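Local atomic coordinates of N-acetylglucosamine-specific lectin (Saxidomus purpuratus, PDB entry 6A7T), a protein that binds N-acetylglucosamine and N-acetylgalactosamine, as a bivalve C-type lectin whose sugar recognition does not depend on calcium. Residues Y101-I104 / P108-F111. Sequence-based numbering, arbitrary orientation.
Sequences YRWI and PFTF
Trp103 and Phe109 both turn CG beside their own backbone N and anti to the carbonyl carbon (chi1 -55° and -65°), and these torsions bring the side chains across each other at about a right angle. Phe109 presents its edge to the face of the indole, with the planes at 71° and the centroid of the six-membered ring 4.9 Å from that of the phenyl. Phe109 CD1 comes to 3.4 Å from both NE1 and CE2 of Trp103. One face of the same phenyl lies against the strand itself: Arg102 CA sits over it in a CH-pi contact, 4.2 Å from the centroid, and Tyr101 O rests above its rim. Tyr101 adds its CB, 3.9 Å from Phe109 CE2, before its ring leads off to a hydroxyl bonded by Asn122 N and Gly124 N. Farther along its side chain, Arg102 runs beside Pro108, whose CG covers one face of the guanidinium; Asp100 and Gly106 O hold that group's polar end.

Waters bridge the two segments. One, backbone to backbone, donates to Tyr101 O (2.7 Å) and accepts from Phe109 N. Another, in the plane of the indole, links it to backbone: it accepts a hydrogen bond from Trp103 NE1 (3.1 Å) and another from Thr110 N, and gives a bond of 2.6 Å to Phe111 O.

Trp138 meets both rings, while Ala92 and Leu126 also touch Phe109. The contact thus fastens the start of the long loop to strand 100-103, outermost within this chain in the antiparallel sheet it forms with 87-95, 125-131 and 134-141, in the long-loop region of the C-type lectin fold.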
# COMPACT_ATOMS: atom_id res chain seq x y z
N TYR B 101 -12.91 7.98 3.19
CA TYR B 101 -12.35 7.31 4.39
C TYR B 101 -10.96 6.74 4.07
O TYR B 101 -10.83 6.02 3.13
CB TYR B 101 -13.22 6.15 4.84
CG TYR B 101 -14.51 6.51 5.54
CD1 TYR B 101 -14.52 7.16 6.77
CD2 TYR B 101 -15.73 6.13 4.99
CE1 TYR B 101 -15.72 7.45 7.41
CE2 TYR B 101 -16.93 6.41 5.62
CZ TYR B 101 -16.93 7.04 6.86
OH TYR B 101 -18.10 7.40 7.51
N ARG B 102 -9.99 7.12 4.88
CA ARG B 102 -8.67 6.53 4.77
C ARG B 102 -7.96 6.65 6.12
O ARG B 102 -8.51 7.21 7.12
CB ARG B 102 -7.95 7.21 3.60
CG ARG B 102 -7.69 8.69 3.83
CD ARG B 102 -6.88 9.33 2.72
NE ARG B 102 -7.47 9.15 1.40
CZ ARG B 102 -6.80 9.32 0.27
NH1 ARG B 102 -5.49 9.48 0.32
NH2 ARG B 102 -7.44 9.32 -0.89
N TRP B 103 -6.71 6.18 6.18
CA TRP B 103 -5.95 6.20 7.37
C TRP B 103 -5.53 7.63 7.68
O TRP B 103 -5.43 8.45 6.78
CB TRP B 103 -4.74 5.26 7.30
CG TRP B 103 -5.14 3.86 6.97
CD1 TRP B 103 -4.81 3.15 5.85
CD2 TRP B 103 -5.91 2.95 7.78
NE1 TRP B 103 -5.34 1.88 5.89
CE2 TRP B 103 -6.03 1.74 7.08
CE3 TRP B 103 -6.54 3.07 9.02
CZ2 TRP B 103 -6.77 0.66 7.54
CZ3 TRP B 103 -7.23 1.98 9.50
CH2 TRP B 103 -7.37 0.81 8.77
N ILE B 104 -5.25 7.90 8.96
CA ILE B 104 -5.03 9.26 9.43
C ILE B 104 -3.68 9.81 8.96
O ILE B 104 -3.47 11.05 9.04
CB ILE B 104 -5.20 9.34 10.96
CG1 ILE B 104 -4.27 8.38 11.69
CG2 ILE B 104 -6.66 9.12 11.33
CD1 ILE B 104 -4.21 8.59 13.18
N PRO B 108 -4.46 5.80 1.54
CA PRO B 108 -5.69 5.08 1.24
C PRO B 108 -5.69 3.64 1.77
O PRO B 108 -4.66 3.02 1.94
CB PRO B 108 -5.74 4.92 -0.29
CG PRO B 108 -4.74 5.92 -0.79
CD PRO B 108 -3.73 6.14 0.30
N PHE B 109 -6.89 3.11 1.97
CA PHE B 109 -6.99 1.74 2.35
C PHE B 109 -6.37 0.88 1.26
O PHE B 109 -6.53 1.22 0.05
CB PHE B 109 -8.45 1.33 2.53
CG PHE B 109 -9.21 1.98 3.67
CD1 PHE B 109 -8.58 2.35 4.84
CD2 PHE B 109 -10.57 2.23 3.53
CE1 PHE B 109 -9.30 2.94 5.86
CE2 PHE B 109 -11.29 2.82 4.55
CZ PHE B 109 -10.65 3.17 5.72
N THR B 110 -5.73 -0.20 1.71
CA THR B 110 -5.27 -1.30 0.89
C THR B 110 -6.18 -2.48 1.16
O THR B 110 -7.10 -2.77 0.42
CB THR B 110 -3.77 -1.55 1.14
OG1 THR B 110 -3.43 -1.57 2.54
CG2 THR B 110 -2.91 -0.47 0.54
N PHE B 111 -5.95 -3.16 2.29
CA PHE B 111 -6.89 -4.12 2.82
C PHE B 111 -8.18 -3.39 3.18
O PHE B 111 -8.10 -2.27 3.63
CB PHE B 111 -6.29 -4.78 4.07
CG PHE B 111 -7.27 -5.63 4.84
CD1 PHE B 111 -7.62 -6.89 4.41
CD2 PHE B 111 -7.89 -5.14 6.00
CE1 PHE B 111 -8.56 -7.65 5.10
CE2 PHE B 111 -8.83 -5.90 6.66
CZ PHE B 111 -9.15 -7.16 6.25
O HOH W 1 -9.10 4.87 1.38
O HOH W 2 -6.07 -0.81 4.47
O HOH W 3 -3.39 1.06 3.67